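Local coordinates for putative Outer membrane protein (Helicobacter pylori, PDB 6GW5) that probably mediates adhesion of the bacterium to host cells as the lectin-like extracellular domain of the SabA outer membrane adhesin, at residues 5-19 with 405-417. Sequence-based numbering, arbitrary orientation.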
ATOM      1  N   LEU A   5     -15.403  26.508 -41.307  1.00109.34           N
ATOM      2  CA  LEU A   5     -15.661  26.517 -39.877  1.00 99.90           C
ATOM      3  C   LEU A   5     -14.996  25.324 -39.180  1.00101.45           C
ATOM      4  O   LEU A   5     -14.345  25.501 -38.147  1.00106.87           O
ATOM      5  CB  LEU A   5     -17.172  26.555 -39.647  1.00 95.29           C
ATOM      6  CG  LEU A   5     -17.692  26.775 -38.241  1.00100.43           C
ATOM      7  CD1 LEU A   5     -18.678  27.942 -38.163  1.00 95.99           C
ATOM      8  CD2 LEU A   5     -18.259  25.511 -37.600  1.00101.09           C
ATOM      9  N   LYS A   6     -15.108  24.133 -39.767  1.00 99.01           N
ATOM     10  CA  LYS A   6     -14.481  22.942 -39.187  1.00100.70           C
ATOM     11  C   LYS A   6     -12.978  23.070 -39.048  1.00 93.59           C
ATOM     12  O   LYS A   6     -12.439  22.704 -38.022  1.00 97.05           O
ATOM     13  CB  LYS A   6     -14.791  21.665 -39.984  1.00105.79           C
ATOM     14  CG  LYS A   6     -16.220  21.180 -39.798  1.00115.08           C
ATOM     15  CD  LYS A   6     -16.310  19.679 -39.454  1.00111.17           C
ATOM     16  CE  LYS A   6     -17.495  19.350 -38.510  1.00111.28           C
ATOM     17  NZ  LYS A   6     -18.356  18.201 -38.941  1.00110.16           N
ATOM     18  N   ASN A   7     -12.314  23.602 -40.068  1.00 85.41           N
ATOM     19  CA  ASN A   7     -10.871  23.807 -40.010  1.00 85.10           C
ATOM     20  C   ASN A   7     -10.490  24.765 -38.885  1.00 87.14           C
ATOM     21  O   ASN A   7      -9.563  24.522 -38.116  1.00102.54           O
ATOM     22  CB  ASN A   7     -10.360  24.369 -41.325  1.00 84.67           C
ATOM     23  CG  ASN A   7      -8.846  24.423 -41.372  1.00 83.60           C
ATOM     24  OD1 ASN A   7      -8.174  23.423 -41.146  1.00 74.63           O
ATOM     25  ND2 ASN A   7      -8.303  25.603 -41.622  1.00 79.79           N
ATOM     26  N   LEU A   8     -11.254  25.840 -38.777  1.00 74.70           N
ATOM     27  CA  LEU A   8     -11.030  26.847 -37.761  1.00 75.14           C
ATOM     28  C   LEU A   8     -11.227  26.281 -36.346  1.00 78.18           C
ATOM     29  O   LEU A   8     -10.505  26.644 -35.406  1.00 82.42           O
ATOM     30  CB  LEU A   8     -12.001  28.019 -37.992  1.00 76.04           C
ATOM     31  CG  LEU A   8     -11.619  29.395 -37.450  1.00 76.66           C
ATOM     32  CD1 LEU A   8     -10.479  29.971 -38.274  1.00 79.14           C
ATOM     33  CD2 LEU A   8     -12.804  30.355 -37.470  1.00 79.95           C
ATOM     34  N   ASN A   9     -12.260  25.462 -36.205  1.00 75.83           N
ATOM     35  CA  ASN A   9     -12.667  24.925 -34.921  1.00 75.66           C
ATOM     36  C   ASN A   9     -11.635  23.965 -34.381  1.00 75.06           C
ATOM     37  O   ASN A   9     -11.441  23.891 -33.179  1.00 68.22           O
ATOM     38  CB  ASN A   9     -14.022  24.223 -35.049  1.00 76.85           C
ATOM     39  CG  ASN A   9     -14.446  23.508 -33.773  1.00 80.10           C
ATOM     40  OD1 ASN A   9     -14.830  24.135 -32.779  1.00 88.46           O
ATOM     41  ND2 ASN A   9     -14.368  22.195 -33.793  1.00 75.11           N
ATOM     42  N   GLU A  10     -10.963  23.234 -35.254  1.00 76.22           N
ATOM     43  CA  GLU A  10      -9.987  22.279 -34.753  1.00 85.32           C
ATOM     44  C   GLU A  10      -8.611  22.942 -34.595  1.00 80.17           C
ATOM     45  O   GLU A  10      -7.813  22.494 -33.772  1.00 76.20           O
ATOM     46  CB  GLU A  10      -9.976  20.911 -35.470  1.00 93.92           C
ATOM     47  CG  GLU A  10     -10.208  20.839 -36.986  1.00103.15           C
ATOM     48  CD  GLU A  10      -8.950  21.137 -37.783  1.00115.02           C
ATOM     49  OE1 GLU A  10      -8.665  20.412 -38.773  1.00121.16           O
ATOM     50  OE2 GLU A  10      -8.207  22.061 -37.411  1.00119.56           O
ATOM     51  N   LYS A  11      -8.344  23.980 -35.384  1.00 72.84           N
ATOM     52  CA  LYS A  11      -7.172  24.802 -35.157  1.00 70.66           C
ATOM     53  C   LYS A  11      -7.328  25.535 -33.829  1.00 70.35           C
ATOM     54  O   LYS A  11      -6.374  25.622 -33.032  1.00 67.54           O
ATOM     55  CB  LYS A  11      -6.925  25.742 -36.334  1.00 69.55           C
ATOM     56  CG  LYS A  11      -6.441  24.949 -37.532  1.00 75.71           C
ATOM     57  CD  LYS A  11      -5.741  25.749 -38.607  1.00 84.51           C
ATOM     58  CE  LYS A  11      -4.859  24.741 -39.384  1.00 82.31           C
ATOM     59  NZ  LYS A  11      -3.952  25.285 -40.427  1.00 81.86           N
ATOM     60  N   TYR A  12      -8.539  26.008 -33.555  1.00 60.98           N
ATOM     61  CA  TYR A  12      -8.784  26.695 -32.298  1.00 59.19           C
ATOM     62  C   TYR A  12      -8.584  25.734 -31.148  1.00 57.09           C
ATOM     63  O   TYR A  12      -7.932  26.075 -30.175  1.00 54.37           O
ATOM     64  CB  TYR A  12     -10.187  27.328 -32.225  1.00 63.92           C
ATOM     65  CG  TYR A  12     -10.412  28.641 -32.972  1.00 66.01           C
ATOM     66  CD1 TYR A  12      -9.373  29.344 -33.587  1.00 61.50           C
ATOM     67  CD2 TYR A  12     -11.700  29.184 -33.051  1.00 68.56           C
ATOM     68  CE1 TYR A  12      -9.609  30.537 -34.265  1.00 67.93           C
ATOM     69  CE2 TYR A  12     -11.947  30.375 -33.734  1.00 68.68           C
ATOM     70  CZ  TYR A  12     -10.899  31.062 -34.334  1.00 69.51           C
ATOM     71  OH  TYR A  12     -11.138  32.243 -35.019  1.00 70.50           O
ATOM     72  N   GLU A  13      -9.151  24.542 -31.266  1.00 60.11           N
ATOM     73  CA  GLU A  13      -9.107  23.592 -30.172  1.00 63.15           C
ATOM     74  C   GLU A  13      -7.666  23.155 -29.921  1.00 54.00           C
ATOM     75  O   GLU A  13      -7.267  22.898 -28.808  1.00 48.49           O
ATOM     76  CB  GLU A  13     -10.054  22.420 -30.429  1.00 72.12           C
ATOM     77  CG  GLU A  13     -10.530  21.771 -29.144  1.00 85.55           C
ATOM     78  CD  GLU A  13     -11.064  20.345 -29.279  1.00102.00           C
ATOM     79  OE1 GLU A  13     -12.099  20.124 -28.626  1.00100.72           O
ATOM     80  OE2 GLU A  13     -10.494  19.448 -29.986  1.00105.80           O
ATOM     81  N   GLN A  14      -6.874  23.155 -30.968  1.00 51.10           N
ATOM     82  CA  GLN A  14      -5.494  22.753 -30.854  1.00 56.80           C
ATOM     83  C   GLN A  14      -4.612  23.826 -30.214  1.00 53.64           C
ATOM     84  O   GLN A  14      -3.702  23.520 -29.457  1.00 53.22           O
ATOM     85  CB  GLN A  14      -4.924  22.382 -32.221  1.00 57.06           C
ATOM     86  CG  GLN A  14      -4.320  21.002 -32.251  1.00 66.48           C
ATOM     87  CD  GLN A  14      -2.877  20.994 -31.917  1.00 67.32           C
ATOM     88  OE1 GLN A  14      -2.128  21.653 -32.596  1.00 81.66           O
ATOM     89  NE2 GLN A  14      -2.471  20.264 -30.896  1.00 66.40           N
ATOM     90  N   LEU A  15      -4.855  25.078 -30.560  1.00 51.61           N
ATOM     91  CA  LEU A  15      -4.108  26.167 -29.966  1.00 50.77           C
ATOM     92  C   LEU A  15      -4.411  26.229 -28.461  1.00 48.22           C
ATOM     93  O   LEU A  15      -3.532  26.417 -27.622  1.00 47.42           O
ATOM     94  CB  LEU A  15      -4.459  27.481 -30.655  1.00 49.56           C
ATOM     95  CG  LEU A  15      -3.887  28.751 -30.013  1.00 50.15           C
ATOM     96  CD1 LEU A  15      -2.373  28.751 -30.009  1.00 49.21           C
ATOM     97  CD2 LEU A  15      -4.394  29.988 -30.739  1.00 53.83           C
ATOM     98  N   SER A  16      -5.684  26.088 -28.150  1.00 45.40           N
ATOM     99  CA  SER A  16      -6.170  26.084 -26.797  1.00 41.57           C
ATOM    100  C   SER A  16      -5.518  24.990 -26.010  1.00 42.12           C
ATOM    101  O   SER A  16      -5.162  25.188 -24.861  1.00 37.05           O
ATOM    102  CB  SER A  16      -7.669  25.880 -26.793  1.00 41.41           C
ATOM    103  OG  SER A  16      -8.148  25.880 -25.472  1.00 45.81           O
ATOM    104  N   GLN A  17      -5.360  23.836 -26.634  1.00 45.10           N
ATOM    105  CA  GLN A  17      -4.692  22.774 -25.947  1.00 46.52           C
ATOM    106  C   GLN A  17      -3.222  23.130 -25.751  1.00 38.82           C
ATOM    107  O   GLN A  17      -2.719  22.942 -24.665  1.00 37.00           O
ATOM    108  CB  GLN A  17      -5.037  21.358 -26.469  1.00 45.21           C
ATOM    109  CG  GLN A  17      -3.891  20.477 -26.964  1.00 51.41           C
ATOM    110  CD  GLN A  17      -2.783  20.131 -25.958  1.00 46.16           C
ATOM    111  OE1 GLN A  17      -1.633  20.334 -26.302  1.00 48.57           O
ATOM    112  NE2 GLN A  17      -3.097  19.628 -24.761  1.00 44.15           N
ATOM    113  N   TYR A  18      -2.548  23.693 -26.746  1.00 41.77           N
ATOM    114  CA  TYR A  18      -1.118  24.048 -26.546  1.00 39.56           C
ATOM    115  C   TYR A  18      -0.965  25.009 -25.359  1.00 36.18           C
ATOM    116  O   TYR A  18       0.018  24.946 -24.612  1.00 32.89           O
ATOM    117  CB  TYR A  18      -0.483  24.683 -27.789  1.00 39.14           C
ATOM    118  CG  TYR A  18      -0.234  23.788 -29.003  1.00 44.62           C
ATOM    119  CD1 TYR A  18       0.269  22.481 -28.874  1.00 46.52           C
ATOM    120  CD2 TYR A  18      -0.416  24.296 -30.304  1.00 44.71           C
ATOM    121  CE1 TYR A  18       0.516  21.693 -29.991  1.00 45.23           C
ATOM    122  CE2 TYR A  18      -0.143  23.530 -31.421  1.00 43.82           C
ATOM    123  CZ  TYR A  18       0.312  22.231 -31.263  1.00 46.49           C
ATOM    124  OH  TYR A  18       0.548  21.459 -32.385  1.00 48.29           O
ATOM    125  N   LEU A  19      -1.920  25.924 -25.229  1.00 37.15           N
ATOM    126  CA  LEU A  19      -1.867  26.929 -24.180  1.00 38.66           C
ATOM    127  C   LEU A  19      -2.101  26.303 -22.820  1.00 36.82           C
ATOM    128  O   LEU A  19      -1.544  26.737 -21.839  1.00 41.36           O
ATOM    129  CB  LEU A  19      -2.884  28.023 -24.433  1.00 39.92           C
ATOM    130  CG  LEU A  19      -2.675  28.804 -25.732  1.00 41.18           C
ATOM    131  CD1 LEU A  19      -3.790  29.826 -25.935  1.00 40.25           C
ATOM    132  CD2 LEU A  19      -1.322  29.502 -25.812  1.00 43.42           C
ATOM    133  N   GLN A 405      -7.131  37.354 -24.852  1.00 62.35           N
ATOM    134  CA  GLN A 405      -7.152  36.626 -26.098  1.00 58.96           C
ATOM    135  C   GLN A 405      -7.434  35.142 -25.851  1.00 56.79           C
ATOM    136  O   GLN A 405      -8.088  34.484 -26.669  1.00 57.10           O
ATOM    137  CB  GLN A 405      -5.841  36.819 -26.853  1.00 61.83           C
ATOM    138  CG  GLN A 405      -5.455  38.261 -27.166  1.00 60.14           C
ATOM    139  CD  GLN A 405      -4.086  38.357 -27.810  1.00 63.11           C
ATOM    140  OE1 GLN A 405      -3.127  38.814 -27.201  1.00 66.45           O
ATOM    141  NE2 GLN A 405      -3.989  37.901 -29.054  1.00 64.77           N
ATOM    142  N   GLN A 406      -6.976  34.616 -24.720  1.00 56.10           N
ATOM    143  CA  GLN A 406      -7.253  33.229 -24.395  1.00 60.92           C
ATOM    144  C   GLN A 406      -8.723  33.078 -24.034  1.00 62.34           C
ATOM    145  O   GLN A 406      -9.362  32.113 -24.437  1.00 60.96           O
ATOM    146  CB  GLN A 406      -6.378  32.724 -23.246  1.00 57.89           C
ATOM    147  CG  GLN A 406      -6.721  31.304 -22.800  1.00 59.16           C
ATOM    148  CD  GLN A 406      -5.740  30.749 -21.787  1.00 59.63           C
ATOM    149  OE1 GLN A 406      -5.315  31.451 -20.862  1.00 50.13           O
ATOM    150  NE2 GLN A 406      -5.368  29.472 -21.963  1.00 61.15           N
ATOM    151  N   SER A 407      -9.236  34.010 -23.246  1.00 64.49           N
ATOM    152  CA  SER A 407     -10.660  34.056 -22.934  1.00 69.78           C
ATOM    153  C   SER A 407     -11.497  34.111 -24.222  1.00 68.74           C
ATOM    154  O   SER A 407     -12.417  33.308 -24.411  1.00 60.97           O
ATOM    155  CB  SER A 407     -10.954  35.263 -22.041  1.00 74.85           C
ATOM    156  OG  SER A 407     -12.265  35.220 -21.523  1.00 77.28           O
ATOM    157  N   ASN A 408     -11.146  35.041 -25.112  1.00 65.91           N
ATOM    158  CA  ASN A 408     -11.793  35.137 -26.428  1.00 68.15           C
ATOM    159  C   ASN A 408     -11.797  33.796 -27.146  1.00 68.64           C
ATOM    160  O   ASN A 408     -12.806  33.369 -27.684  1.00 71.68           O
ATOM    161  CB  ASN A 408     -11.096  36.187 -27.344  1.00 68.38           C
ATOM    162  CG  ASN A 408     -11.439  37.639 -26.994  1.00 69.98           C
ATOM    163  OD1 ASN A 408     -12.398  37.921 -26.285  1.00 69.05           O
ATOM    164  ND2 ASN A 408     -10.648  38.562 -27.504  1.00 68.25           N
ATOM    165  N   LEU A 409     -10.635  33.165 -27.201  1.00 70.03           N
ATOM    166  CA  LEU A 409     -10.480  31.902 -27.907  1.00 64.19           C
ATOM    167  C   LEU A 409     -11.395  30.852 -27.322  1.00 64.22           C
ATOM    168  O   LEU A 409     -12.020  30.107 -28.044  1.00 65.36           O
ATOM    169  CB  LEU A 409      -9.028  31.441 -27.801  1.00 62.62           C
ATOM    170  CG  LEU A 409      -8.663  30.153 -28.513  1.00 55.41           C
ATOM    171  CD1 LEU A 409      -8.622  30.341 -30.022  1.00 52.23           C
ATOM    172  CD2 LEU A 409      -7.325  29.674 -28.010  1.00 55.30           C
ATOM    173  N   SER A 410     -11.472  30.798 -26.002  1.00 70.14           N
ATOM    174  CA  SER A 410     -12.345  29.845 -25.349  1.00 74.68           C
ATOM    175  C   SER A 410     -13.830  30.089 -25.608  1.00 72.84           C
ATOM    176  O   SER A 410     -14.581  29.157 -25.890  1.00 67.18           O
ATOM    177  CB  SER A 410     -12.061  29.836 -23.871  1.00 75.36           C
ATOM    178  OG  SER A 410     -13.038  29.044 -23.251  1.00 91.06           O
ATOM    179  N   GLN A 411     -14.227  31.353 -25.520  1.00 80.94           N
ATOM    180  CA  GLN A 411     -15.583  31.761 -25.819  1.00 83.69           C
ATOM    181  C   GLN A 411     -15.957  31.403 -27.254  1.00 75.89           C
ATOM    182  O   GLN A 411     -17.053  30.921 -27.488  1.00 74.92           O
ATOM    183  CB  GLN A 411     -15.805  33.236 -25.497  1.00 89.75           C
ATOM    184  CG  GLN A 411     -17.273  33.635 -25.352  1.00103.85           C
ATOM    185  CD  GLN A 411     -18.017  33.009 -24.135  1.00109.52           C
ATOM    186  OE1 GLN A 411     -18.261  31.815 -24.154  1.00103.81           O
ATOM    187  NE2 GLN A 411     -18.407  33.811 -23.110  1.00106.39           N
ATOM    188  N   ALA A 412     -15.044  31.586 -28.205  1.00 75.93           N
ATOM    189  CA  ALA A 412     -15.281  31.145 -29.605  1.00 79.15           C
ATOM    190  C   ALA A 412     -15.389  29.615 -29.774  1.00 88.33           C
ATOM    191  O   ALA A 412     -16.218  29.125 -30.536  1.00 95.39           O
ATOM    192  CB  ALA A 412     -14.213  31.695 -30.543  1.00 77.31           C
ATOM    193  N   LEU A 413     -14.567  28.868 -29.055  1.00 84.31           N
ATOM    194  CA  LEU A 413     -14.691  27.431 -29.040  1.00 83.33           C
ATOM    195  C   LEU A 413     -16.079  26.992 -28.499  1.00 80.51           C
ATOM    196  O   LEU A 413     -16.692  26.055 -29.019  1.00 78.04           O
ATOM    197  CB  LEU A 413     -13.536  26.822 -28.213  1.00 86.39           C
ATOM    198  CG  LEU A 413     -12.652  25.680 -28.724  1.00 89.31           C
ATOM    199  CD1 LEU A 413     -12.305  25.845 -30.185  1.00 84.30           C
ATOM    200  CD2 LEU A 413     -11.383  25.510 -27.870  1.00 86.80           C
ATOM    201  N   ALA A 414     -16.574  27.684 -27.472  1.00 80.51           N
ATOM    202  CA  ALA A 414     -17.838  27.339 -26.790  1.00 86.39           C
ATOM    203  C   ALA A 414     -19.067  27.682 -27.646  1.00 89.27           C
ATOM    204  O   ALA A 414     -20.047  26.934 -27.678  1.00 82.07           O
ATOM    205  CB  ALA A 414     -17.910  28.060 -25.447  1.00 85.20           C
ATOM    206  N   ALA A 415     -18.986  28.828 -28.320  1.00 93.40           N
ATOM    207  CA  ALA A 415     -19.944  29.239 -29.340  1.00 90.10           C
ATOM    208  C   ALA A 415     -19.996  28.243 -30.479  1.00 95.48           C
ATOM    209  O   ALA A 415     -21.068  27.912 -30.962  1.00112.97           O
ATOM    210  CB  ALA A 415     -19.571  30.597 -29.889  1.00 90.14           C
ATOM    211  N   MET A 416     -18.839  27.741 -30.889  1.00 94.81           N
ATOM    212  CA  MET A 416     -18.788  26.664 -31.880  1.00 93.78           C
ATOM    213  C   MET A 416     -19.301  25.299 -31.366  1.00 88.98           C
ATOM    214  O   MET A 416     -19.533  24.420 -32.179  1.00 83.32           O
ATOM    215  CB  MET A 416     -17.369  26.531 -32.443  1.00 95.68           C
ATOM    216  CG  MET A 416     -16.892  27.778 -33.182  1.00 96.61           C
ATOM    217  SD  MET A 416     -15.276  27.553 -33.948  1.00 96.40           S
ATOM    218  CE  MET A 416     -15.610  27.980 -35.638  1.00 97.18           C
ATOM    219  N   SER A 417     -19.455  25.137 -30.036  1.00 96.36           N
ATOM    220  CA  SER A 417     -20.115  23.974 -29.340  1.00 99.43           C
ATOM    221  C   SER A 417     -20.393  22.701 -30.172  1.00 96.91           C
ATOM    222  O   SER A 417     -19.607  21.746 -30.179  1.00 92.21           O
ATOM    223  CB  SER A 417     -21.419  24.415 -28.610  1.00100.80           C
ATOM    224  OG  SER A 417     -22.570  24.406 -29.442  1.00 91.72           O
TER
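Helices 5-19 and 405-415 cross in a strongly oblique antiparallel sense, 137° between their directions and 9.9 Å apart at closest axis approach; the CA atoms of Asn9 and Leu413 come nearest. Two leucines of helix 405-415 fit as knobs into holes of helix 5-19. Leu409 enters among Tyr12, Leu15, Ser16 and Leu19; its CD1 makes an off-centre CH-pi contact with the Tyr12 ring, 4.2 Å from the centroid, while CD2 turns to Leu15 CD2 at 4.0 Å and to the Ser16 backbone. One turn on, Leu413 sits among Asn9, Tyr12, Glu13 and Ser16, with CD1 against Tyr12 CB and CD2 on Ser16 CB (3.9 Å). Met416 extends the seam. Its SD lies obliquely beside the Tyr12 ring in a Met-aromatic contact, 5.2 Å from the centroid, and also meets Asn9 CB. A bend at its last torsion (chi3 125°) carries CE onto Leu5 CG, 3.5 Å away, the two side chains meeting tip to tip. Within helix 5-19, Leu8 CG lies over one face of the Tyr12 ring, toward its rim. At the end away from Met416, Leu19 CB touches Gln406 NE2 at 3.8 Å. The contact joins the first helix, 3-32, where 5-19 lies in a predicted coiled coil, to the last modelled one, 403-415, far from the chain's centre. Tyr12 also touches Ile369 of helix 348-370, and its OH is hydrogen-bonded to Asn375 OD1 in the loop between that helix and strand 383-384.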